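Local atomic coordinates of DUF5037 domain-containing protein (Ruminococcus gnavus, PDB entry 4GL6), a protein that is of unknown function, belongs to the DUF5037 family, and folds into an antiparallel sheet and a mixed sheet joined in sequence by a long helix. Residues 11-16 with 68-73; 144-149 with 177-182; 158-163 with 229-234. All coordinates share one frame; numbering follows the deposited sequence.

Contact 1 (11-16 with 68-73); sequences ETYLQE and IEIIYD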
loop_
_atom_site.group_PDB
_atom_site.type_symbol
_atom_site.label_atom_id
_atom_site.label_comp_id
_atom_site.label_asym_id
_atom_site.label_seq_id
_atom_site.Cartn_x
_atom_site.Cartn_y
_atom_site.Cartn_z
ATOM N N GLU A 11 -4.917 10.068 -17.439
ATOM C CA GLU A 11 -4.129 9.055 -18.174
ATOM C C GLU A 11 -3.070 9.722 -19.082
ATOM O O GLU A 11 -1.906 9.289 -19.102
ATOM C CB GLU A 11 -5.043 8.119 -18.997
ATOM C CG GLU A 11 -5.860 7.118 -18.171
ATOM C CD GLU A 11 -6.938 6.360 -18.959
ATOM O OE1 GLU A 11 -7.066 6.530 -20.195
ATOM O OE2 GLU A 11 -7.677 5.562 -18.339
ATOM N N THR A 12 -3.471 10.777 -19.799
ATOM C CA THR A 12 -2.558 11.500 -20.698
ATOM C C THR A 12 -1.422 12.169 -19.931
ATOM O O THR A 12 -0.269 12.107 -20.361
ATOM C CB THR A 12 -3.300 12.548 -21.548
ATOM O OG1 THR A 12 -4.310 11.884 -22.303
ATOM C CG2 THR A 12 -2.352 13.283 -22.515
ATOM N N TYR A 13 -1.748 12.782 -18.794
ATOM C CA TYR A 13 -0.731 13.413 -17.953
ATOM C C TYR A 13 0.315 12.396 -17.453
ATOM O O TYR A 13 1.511 12.615 -17.624
ATOM C CB TYR A 13 -1.355 14.184 -16.768
ATOM C CG TYR A 13 -0.362 14.376 -15.647
ATOM C CD1 TYR A 13 0.654 15.326 -15.741
ATOM C CD2 TYR A 13 -0.388 13.545 -14.523
ATOM C CE1 TYR A 13 1.596 15.469 -14.721
ATOM C CE2 TYR A 13 0.554 13.673 -13.514
ATOM C CZ TYR A 13 1.546 14.631 -13.612
ATOM O OH TYR A 13 2.449 14.762 -12.586
ATOM N N LEU A 14 -0.153 11.316 -16.826
ATOM C CA LEU A 14 0.720 10.271 -16.267
ATOM C C LEU A 14 1.667 9.664 -17.304
ATOM O O LEU A 14 2.870 9.498 -17.024
ATOM C CB LEU A 14 -0.101 9.178 -15.562
ATOM C CG LEU A 14 -0.770 9.580 -14.241
ATOM C CD1 LEU A 14 -1.733 8.533 -13.707
ATOM C CD2 LEU A 14 0.286 9.838 -13.179
ATOM N N GLN A 15 1.137 9.391 -18.502
ATOM C CA GLN A 15 1.945 8.858 -19.600
ATOM C C GLN A 15 3.008 9.862 -20.047
ATOM O O GLN A 15 4.173 9.489 -20.190
ATOM C CB GLN A 15 1.076 8.403 -20.779
ATOM C CG GLN A 15 1.876 7.915 -21.989
ATOM C CD GLN A 15 1.054 7.123 -22.979
ATOM O OE1 GLN A 15 -0.170 7.248 -23.040
ATOM N NE2 GLN A 15 1.730 6.313 -23.783
ATOM N N GLU A 16 2.599 11.113 -20.265
ATOM C CA GLU A 16 3.530 12.190 -20.625
ATOM C C GLU A 16 4.579 12.440 -19.537
ATOM O O GLU A 16 5.730 12.695 -19.855
ATOM C CB GLU A 16 2.798 13.506 -20.936
ATOM C CG GLU A 16 2.049 13.516 -22.268
ATOM C CD GLU A 16 1.289 14.820 -22.544
ATOM O OE1 GLU A 16 1.135 15.656 -21.625
ATOM O OE2 GLU A 16 0.835 15.014 -23.695
ATOM N N ILE A 68 -5.691 19.525 -17.035
ATOM C CA ILE A 68 -5.862 19.046 -15.662
ATOM C C ILE A 68 -4.705 19.544 -14.784
ATOM O O ILE A 68 -3.565 19.581 -15.242
ATOM C CB ILE A 68 -5.973 17.486 -15.640
ATOM C CG1 ILE A 68 -6.533 16.949 -14.307
ATOM C CG2 ILE A 68 -4.660 16.823 -16.036
ATOM C CD1 ILE A 68 -8.032 17.121 -14.149
ATOM N N GLU A 69 -5.016 19.958 -13.552
ATOM C CA GLU A 69 -4.013 20.407 -12.568
ATOM C C GLU A 69 -3.760 19.267 -11.573
ATOM O O GLU A 69 -4.666 18.492 -11.257
ATOM C CB GLU A 69 -4.471 21.677 -11.860
ATOM C CG GLU A 69 -4.582 22.863 -12.813
ATOM C CD GLU A 69 -5.124 24.131 -12.176
ATOM O OE1 GLU A 69 -5.199 24.211 -10.929
ATOM O OE2 GLU A 69 -5.478 25.063 -12.938
ATOM N N ILE A 70 -2.528 19.172 -11.087
ATOM C CA ILE A 70 -2.098 18.091 -10.207
ATOM C C ILE A 70 -1.947 18.607 -8.782
ATOM O O ILE A 70 -1.168 19.529 -8.549
ATOM C CB ILE A 70 -0.736 17.516 -10.685
ATOM C CG1 ILE A 70 -0.861 16.913 -12.103
ATOM C CG2 ILE A 70 -0.168 16.477 -9.700
ATOM C CD1 ILE A 70 -0.953 17.918 -13.244
ATOM N N ILE A 71 -2.697 18.036 -7.844
ATOM C CA ILE A 71 -2.524 18.354 -6.427
ATOM C C ILE A 71 -1.315 17.486 -6.022
ATOM O O ILE A 71 -0.271 18.014 -5.626
ATOM C CB ILE A 71 -3.789 18.082 -5.595
ATOM C CG1 ILE A 71 -4.955 18.959 -6.100
ATOM C CG2 ILE A 71 -3.509 18.362 -4.118
ATOM C CD1 ILE A 71 -6.295 18.636 -5.459
ATOM N N TYR A 72 -1.459 16.167 -6.165
ATOM C CA TYR A 72 -0.347 15.209 -5.998
ATOM C C TYR A 72 -0.692 13.916 -6.740
ATOM O O TYR A 72 -1.645 13.245 -6.353
ATOM C CB TYR A 72 -0.002 14.946 -4.528
ATOM C CG TYR A 72 1.079 13.911 -4.364
ATOM C CD1 TYR A 72 2.310 14.065 -4.997
ATOM C CD2 TYR A 72 0.883 12.774 -3.576
ATOM C CE1 TYR A 72 3.310 13.108 -4.871
ATOM C CE2 TYR A 72 1.878 11.812 -3.444
ATOM C CZ TYR A 72 3.090 11.982 -4.098
ATOM O OH TYR A 72 4.090 11.047 -3.990
ATOM N N ASP A 73 0.081 13.586 -7.788
ATOM C CA ASP A 73 -0.214 12.414 -8.659
ATOM C C ASP A 73 -0.134 11.027 -8.032
ATOM O O ASP A 73 -0.673 10.061 -8.588
ATOM C CB ASP A 73 0.585 12.451 -9.976
ATOM C CG ASP A 73 2.106 12.317 -9.800
ATOM O OD1 ASP A 73 2.616 11.775 -8.791
ATOM O OD2 ASP A 73 2.806 12.745 -10.746
#
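Tyr13 and Ile68 mark one place where the backbones of 11-16 and 68-73 come nearest, their CA atoms 8.0 Å apart, and Leu14 with Asp73 marks the other at the same separation. The first segment is helical throughout; the second includes a short strand around Glu69 and Ile70 and turns a corner at Ile71. With the main chains this far apart, side chains must make the contact, and Tyr13 carries most of it. A chi1 of 158°, with CG opposite the backbone N, carries its ring outward to the strand. Over one face sits Ile70, whose CG1 lies 3.8 Å from the ring centroid and 16° off the normal, a CH-pi contact shifted toward the CZ side of the ring; Ile70 CD1 continues along Tyr13 CE1 and CD1. The phenol reaches farther: Tyr13 OH donates to Asp73 OD2 at 2.8 Å, meeting the carboxylate from its anti side and 20° out of its plane. Two looser touches flank this: Tyr13 CB to Ile68 CG2 at 4.3 Å, and Leu14 CD2 to Asp73 CB at 4.1 Å. A phenylalanine here would probably leave Asp73 OD2 without one of its two phenol partners. That oxygen also bonds to Tyr18 OH, while Asp73 OD1 accepts from the backbone N of Tyr75, where helix 75-95 begins. At the corner, Ile71 and Tyr72 both face Ser57, a classic beta bulge. Helix 6-18 thus lies against the antiparallel sheet: Leu14 touches Phe22 of strand 22-28 and, like Asp73, Tyr58 of strand 54-59.

Contact 2 (144-149 with 177-182); sequences VYIDAS and LYVYYL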
loop_
_atom_site.group_PDB
_atom_site.type_symbol
_atom_site.label_atom_id
_atom_site.label_comp_id
_atom_site.label_asym_id
_atom_site.label_seq_id
_atom_site.Cartn_x
_atom_site.Cartn_y
_atom_site.Cartn_z
ATOM N N VAL A 144 -0.978 -7.499 4.312
ATOM C CA VAL A 144 -0.768 -8.767 3.638
ATOM C C VAL A 144 -1.988 -9.665 3.847
ATOM O O VAL A 144 -2.420 -9.886 4.979
ATOM C CB VAL A 144 0.470 -9.474 4.172
ATOM C CG1 VAL A 144 0.668 -10.792 3.439
ATOM C CG2 VAL A 144 1.696 -8.575 3.998
ATOM N N TYR A 145 -2.517 -10.192 2.745
ATOM C CA TYR A 145 -3.675 -11.095 2.722
ATOM C C TYR A 145 -3.217 -12.439 2.137
ATOM O O TYR A 145 -2.841 -12.480 0.973
ATOM C CB TYR A 145 -4.793 -10.449 1.882
ATOM C CG TYR A 145 -5.265 -9.135 2.478
ATOM C CD1 TYR A 145 -6.175 -9.121 3.535
ATOM C CD2 TYR A 145 -4.754 -7.917 2.033
ATOM C CE1 TYR A 145 -6.585 -7.932 4.117
ATOM C CE2 TYR A 145 -5.158 -6.717 2.607
ATOM C CZ TYR A 145 -6.077 -6.732 3.651
ATOM O OH TYR A 145 -6.496 -5.561 4.231
ATOM N N ILE A 146 -3.203 -13.503 2.956
ATOM C CA ILE A 146 -2.733 -14.836 2.559
ATOM C C ILE A 146 -3.880 -15.831 2.420
ATOM O O ILE A 146 -4.798 -15.828 3.239
ATOM C CB ILE A 146 -1.749 -15.417 3.607
ATOM C CG1 ILE A 146 -0.507 -14.533 3.743
ATOM C CG2 ILE A 146 -1.314 -16.826 3.210
ATOM C CD1 ILE A 146 0.451 -14.985 4.826
ATOM N N ASP A 147 -3.802 -16.682 1.390
ATOM C CA ASP A 147 -4.741 -17.789 1.173
ATOM C C ASP A 147 -4.174 -18.865 2.077
ATOM O O ASP A 147 -3.145 -19.475 1.764
ATOM C CB ASP A 147 -4.755 -18.218 -0.302
ATOM C CG ASP A 147 -5.726 -19.345 -0.599
ATOM O OD1 ASP A 147 -6.148 -20.063 0.335
ATOM O OD2 ASP A 147 -6.058 -19.512 -1.801
ATOM N N ALA A 148 -4.831 -19.065 3.219
ATOM C CA ALA A 148 -4.376 -20.017 4.247
ATOM C C ALA A 148 -4.362 -21.462 3.776
ATOM O O ALA A 148 -3.639 -22.256 4.329
ATOM C CB ALA A 148 -5.197 -19.867 5.524
ATOM N N SER A 149 -5.147 -21.797 2.756
ATOM C CA SER A 149 -5.129 -23.150 2.179
ATOM C C SER A 149 -3.807 -23.484 1.461
ATOM O O SER A 149 -3.443 -24.651 1.356
ATOM C CB SER A 149 -6.293 -23.331 1.196
ATOM O OG SER A 149 -6.145 -22.499 0.060
ATOM N N LEU A 177 3.094 -4.132 10.311
ATOM C CA LEU A 177 2.787 -5.351 9.542
ATOM C C LEU A 177 1.432 -5.891 9.973
ATOM O O LEU A 177 1.179 -6.042 11.177
ATOM C CB LEU A 177 3.825 -6.435 9.800
ATOM C CG LEU A 177 3.662 -7.779 9.059
ATOM C CD1 LEU A 177 3.569 -7.622 7.547
ATOM C CD2 LEU A 177 4.814 -8.710 9.407
ATOM N N TYR A 178 0.581 -6.184 8.985
ATOM C CA TYR A 178 -0.728 -6.822 9.193
ATOM C C TYR A 178 -0.759 -8.058 8.268
ATOM O O TYR A 178 -0.472 -7.935 7.071
ATOM C CB TYR A 178 -1.865 -5.857 8.864
ATOM C CG TYR A 178 -1.870 -4.569 9.671
ATOM C CD1 TYR A 178 -1.194 -3.413 9.219
ATOM C CD2 TYR A 178 -2.575 -4.476 10.854
ATOM C CE1 TYR A 178 -1.205 -2.222 9.956
ATOM C CE2 TYR A 178 -2.600 -3.295 11.594
ATOM C CZ TYR A 178 -1.920 -2.170 11.145
ATOM O OH TYR A 178 -1.943 -1.008 11.879
ATOM N N VAL A 179 -1.003 -9.241 8.825
ATOM C CA VAL A 179 -1.055 -10.475 8.036
ATOM C C VAL A 179 -2.356 -11.151 8.342
ATOM O O VAL A 179 -2.568 -11.589 9.472
ATOM C CB VAL A 179 0.122 -11.435 8.329
ATOM C CG1 VAL A 179 0.029 -12.666 7.424
ATOM C CG2 VAL A 179 1.451 -10.720 8.100
ATOM N N TYR A 180 -3.225 -11.205 7.336
ATOM C CA TYR A 180 -4.538 -11.859 7.415
ATOM C C TYR A 180 -4.413 -13.249 6.813
ATOM O O TYR A 180 -3.921 -13.374 5.685
ATOM C CB TYR A 180 -5.580 -11.059 6.624
ATOM C CG TYR A 180 -6.000 -9.753 7.253
ATOM C CD1 TYR A 180 -5.266 -8.595 7.060
ATOM C CD2 TYR A 180 -7.183 -9.663 8.010
ATOM C CE1 TYR A 180 -5.666 -7.384 7.631
ATOM C CE2 TYR A 180 -7.589 -8.459 8.583
ATOM C CZ TYR A 180 -6.817 -7.322 8.389
ATOM O OH TYR A 180 -7.209 -6.129 8.919
ATOM N N TYR A 181 -4.807 -14.281 7.568
ATOM C CA TYR A 181 -4.809 -15.684 7.101
ATOM C C TYR A 181 -6.258 -16.055 6.741
ATOM O O TYR A 181 -7.013 -16.594 7.555
ATOM C CB TYR A 181 -4.228 -16.601 8.158
ATOM C CG TYR A 181 -2.764 -16.316 8.441
ATOM C CD1 TYR A 181 -2.382 -15.406 9.433
ATOM C CD2 TYR A 181 -1.759 -16.947 7.720
ATOM C CE1 TYR A 181 -1.035 -15.147 9.700
ATOM C CE2 TYR A 181 -0.406 -16.692 7.974
ATOM C CZ TYR A 181 -0.047 -15.799 8.977
ATOM O OH TYR A 181 1.297 -15.545 9.222
ATOM N N LEU A 182 -6.632 -15.728 5.507
ATOM C CA LEU A 182 -7.985 -15.927 4.996
ATOM C C LEU A 182 -8.212 -17.333 4.452
ATOM O O LEU A 182 -7.294 -17.970 3.938
ATOM C CB LEU A 182 -8.255 -14.946 3.847
ATOM C CG LEU A 182 -8.069 -13.453 4.086
ATOM C CD1 LEU A 182 -8.381 -12.724 2.793
ATOM C CD2 LEU A 182 -8.998 -12.968 5.186
#
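Tyr145 CE1 lies over one face of the Tyr180 ring, while Val144 O sits at that ring's edge, in its plane. The two phenols run side by side in the same direction with planes 18° apart, yet centroids 4.8 Å apart and a lateral slide mean the rings barely overlap. Both CG atoms stand opposite their carbonyl carbons (chi1 -62° and -72°), which explains the shared direction. Both rings have a further aromatic partner: Tyr215 stacks on Tyr180, and Phe206 meets Tyr145 edge-to-face. On the other side of the sheet, Ile146 CD1 approaches the Tyr181 ring obliquely, 3.7 Å from CE2, and also packs on Val179 CG1; Val144 CG2 meets Leu177 CD1 more loosely at 4.1 Å. These strands are the parallel neighbours of a beta-alpha-beta unit, with helix 156-171 as the crossover and the pair central in the mixed sheet. Their register is fixed by four backbone bonds of 2.8 to 2.9 Å, from Val144 N to Tyr178 O, Tyr180 N to Val144 O, Ile146 N to Tyr180 O and Leu182 N to Ile146 O. Ala148 N extends the pairing to Leu182 O. Next to it, Asp147 OD1 accepts from Ser149 N in an Asx turn, and Asp147 OD2 bonds to His184 ND1.

Contact 3 (158-163 with 229-234); sequences EEYQMY and DNLEIF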
loop_
_atom_site.group_PDB
_atom_site.type_symbol
_atom_site.label_atom_id
_atom_site.label_comp_id
_atom_site.label_asym_id
_atom_site.label_seq_id
_atom_site.Cartn_x
_atom_site.Cartn_y
_atom_site.Cartn_z
ATOM N N GLU A 158 9.947 -20.069 11.894
ATOM C CA GLU A 158 10.597 -19.736 10.610
ATOM C C GLU A 158 9.891 -18.581 9.897
ATOM O O GLU A 158 10.544 -17.704 9.337
ATOM C CB GLU A 158 10.650 -20.964 9.671
ATOM C CG GLU A 158 11.603 -22.081 10.098
ATOM C CD GLU A 158 11.423 -23.402 9.343
ATOM O OE1 GLU A 158 10.296 -23.766 8.933
ATOM O OE2 GLU A 158 12.428 -24.121 9.189
ATOM N N GLU A 159 8.562 -18.581 9.936
ATOM C CA GLU A 159 7.766 -17.547 9.281
ATOM C C GLU A 159 7.983 -16.190 9.952
ATOM O O GLU A 159 8.260 -15.198 9.275
ATOM C CB GLU A 159 6.279 -17.942 9.288
ATOM C CG GLU A 159 5.371 -17.036 8.467
ATOM C CD GLU A 159 3.898 -17.478 8.397
ATOM O OE1 GLU A 159 3.550 -18.618 8.813
ATOM O OE2 GLU A 159 3.088 -16.663 7.883
ATOM N N TYR A 160 7.848 -16.174 11.280
ATOM C CA TYR A 160 8.023 -14.973 12.110
ATOM C C TYR A 160 9.436 -14.406 11.972
ATOM O O TYR A 160 9.598 -13.199 11.788
ATOM C CB TYR A 160 7.715 -15.308 13.571
ATOM C CG TYR A 160 7.792 -14.158 14.550
ATOM C CD1 TYR A 160 6.656 -13.382 14.845
ATOM C CD2 TYR A 160 8.988 -13.861 15.222
ATOM C CE1 TYR A 160 6.724 -12.330 15.755
ATOM C CE2 TYR A 160 9.068 -12.815 16.136
ATOM C CZ TYR A 160 7.943 -12.047 16.401
ATOM O OH TYR A 160 8.053 -11.010 17.302
ATOM N N GLN A 161 10.444 -15.283 12.045
ATOM C CA GLN A 161 11.856 -14.878 11.882
ATOM C C GLN A 161 12.106 -14.150 10.557
ATOM O O GLN A 161 12.814 -13.155 10.536
ATOM C CB GLN A 161 12.826 -16.067 12.043
ATOM C CG GLN A 161 13.055 -16.517 13.486
ATOM C CD GLN A 161 13.885 -17.781 13.573
ATOM O OE1 GLN A 161 14.818 -17.966 12.792
ATOM N NE2 GLN A 161 13.557 -18.655 14.530
HETATM N N MSE A 162 11.508 -14.638 9.478
HETATM C CA MSE A 162 11.622 -13.995 8.158
HETATM C C MSE A 162 11.025 -12.586 8.153
HETATM O O MSE A 162 11.608 -11.679 7.555
HETATM C CB MSE A 162 10.957 -14.830 7.038
HETATM C CG MSE A 162 11.732 -16.064 6.606
HETATM SE SE MSE A 162 10.914 -16.964 5.077
HETATM C CE MSE A 162 9.116 -17.220 5.794
ATOM N N TYR A 163 9.876 -12.413 8.804
ATOM C CA TYR A 163 9.235 -11.096 8.855
ATOM C C TYR A 163 10.087 -10.142 9.684
ATOM O O TYR A 163 10.382 -9.032 9.231
ATOM C CB TYR A 163 7.776 -11.165 9.355
ATOM C CG TYR A 163 6.859 -12.126 8.599
ATOM C CD1 TYR A 163 7.094 -12.467 7.255
ATOM C CD2 TYR A 163 5.705 -12.637 9.206
ATOM C CE1 TYR A 163 6.248 -13.333 6.581
ATOM C CE2 TYR A 163 4.844 -13.481 8.522
ATOM C CZ TYR A 163 5.123 -13.833 7.210
ATOM O OH TYR A 163 4.294 -14.680 6.506
ATOM N N ASP A 229 5.096 -7.259 19.357
ATOM C CA ASP A 229 4.411 -8.505 19.676
ATOM C C ASP A 229 5.337 -9.696 19.340
ATOM O O ASP A 229 5.762 -9.875 18.193
ATOM C CB ASP A 229 3.072 -8.511 18.932
ATOM C CG ASP A 229 2.177 -7.321 19.337
ATOM O OD1 ASP A 229 1.779 -7.223 20.525
ATOM O OD2 ASP A 229 1.886 -6.472 18.468
ATOM N N ASN A 230 5.667 -10.468 20.372
ATOM C CA ASN A 230 6.557 -11.618 20.261
ATOM C C ASN A 230 5.953 -12.835 19.517
ATOM O O ASN A 230 4.754 -12.870 19.210
ATOM C CB ASN A 230 7.073 -12.033 21.661
ATOM C CG ASN A 230 5.966 -12.493 22.616
ATOM O OD1 ASN A 230 4.875 -12.886 22.211
ATOM N ND2 ASN A 230 6.252 -12.426 23.894
ATOM N N LEU A 231 6.810 -13.829 19.265
ATOM C CA LEU A 231 6.439 -15.096 18.614
ATOM C C LEU A 231 5.190 -15.755 19.184
ATOM O O LEU A 231 4.397 -16.280 18.434
ATOM C CB LEU A 231 7.595 -16.100 18.718
ATOM C CG LEU A 231 7.375 -17.521 18.184
ATOM C CD1 LEU A 231 7.135 -17.467 16.682
ATOM C CD2 LEU A 231 8.509 -18.455 18.581
ATOM N N GLU A 232 5.035 -15.732 20.504
ATOM C CA GLU A 232 3.897 -16.393 21.177
ATOM C C GLU A 232 2.580 -15.723 20.801
ATOM O O GLU A 232 1.611 -16.404 20.501
ATOM C CB GLU A 232 4.112 -16.425 22.695
ATOM C CG GLU A 232 5.373 -17.205 23.106
ATOM C CD GLU A 232 6.147 -16.493 24.221
ATOM O OE1 GLU A 232 5.641 -16.363 25.363
ATOM O OE2 GLU A 232 7.281 -16.042 23.945
ATOM N N ILE A 233 2.582 -14.392 20.772
ATOM C CA ILE A 233 1.424 -13.585 20.353
ATOM C C ILE A 233 1.077 -13.839 18.872
ATOM O O ILE A 233 -0.096 -13.825 18.492
ATOM C CB ILE A 233 1.670 -12.071 20.644
ATOM C CG1 ILE A 233 1.713 -11.819 22.168
ATOM C CG2 ILE A 233 0.596 -11.192 20.014
ATOM C CD1 ILE A 233 2.360 -10.509 22.571
ATOM N N PHE A 234 2.107 -14.043 18.053
ATOM C CA PHE A 234 1.957 -14.358 16.626
ATOM C C PHE A 234 1.278 -15.709 16.439
ATOM O O PHE A 234 0.302 -15.798 15.683
ATOM C CB PHE A 234 3.313 -14.312 15.913
ATOM C CG PHE A 234 3.289 -14.838 14.516
ATOM C CD1 PHE A 234 2.677 -14.117 13.498
ATOM C CD2 PHE A 234 3.919 -16.037 14.197
ATOM C CE1 PHE A 234 2.654 -14.593 12.190
ATOM C CE2 PHE A 234 3.906 -16.518 12.894
ATOM C CZ PHE A 234 3.271 -15.795 11.891
#
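Tyr160, on the crossover helix 156-171 of the beta-alpha-beta unit, abuts the capped N-terminus of helix 231-239. The cap is Asn230, whose OD1 accepts from Ile233 N at 3.1 Å, nearly in line with the side-chain carbonyl. Just ahead of it, Asp229 O takes a hydrogen bond from Tyr160 OH at 2.7 Å; this oxygen lies at the edge of the phenol ring, in its plane, while the hydroxyl is tilted 22° from the carbonyl plane. Over the ring itself lies the first turn: Leu231 CA stands above its centre, 4.0 Å from the centroid, in a CH-pi contact, and Leu231 CD1 reaches back along the side chain to Tyr160 CB. Phe234, one turn on, slides past Tyr160 in the opposite direction. Its CB comes within 3.6 Å of Tyr160 CD1, and the rings are inclined at 49°, neither stacked nor edge-to-face. With CG opposite the backbone N (chi1 -177°), the Tyr160 side chain extends to the first turn of helix 231-239. At the far end of Phe234, CZ meets Glu159 CD at 3.9 Å, the carboxylate carbon lying in the ring plane and the carboxylate itself turned almost perpendicular to the ring. Glu159 OE2 accepts from Tyr163 OH at 2.7 Å and also pairs with Tyr181 OH, whereas OE1 forms a salt bridge with Lys238, farther along helix 231-239. A buried carboxylate therefore has two phenols and an ammonium group around it, with the weakly positive rim of Phe234 alongside; this environment would be expected to stabilise its negative charge and to tie both helices to strand 175-182.

Contact 1 closes before the others open along the chain and belongs to the antiparallel sheet; contacts 2 and 3 belong to the mixed sheet and its helices, on the opposite side of the chain's centre. The centre of contact 1 is about 34 Å from that of contact 2 and 42 Å from that of contact 3, with helix 75-95 intervening in sequence. Contacts 2 and 3 have centres about 14 Å apart and alternate along the chain: strand 140-147, helix 156-171, strand 175-182, then helix 231-239. They touch where Tyr181 reaches Glu159 and Phe234, so the C-terminal helix closes onto the beta-alpha-beta unit.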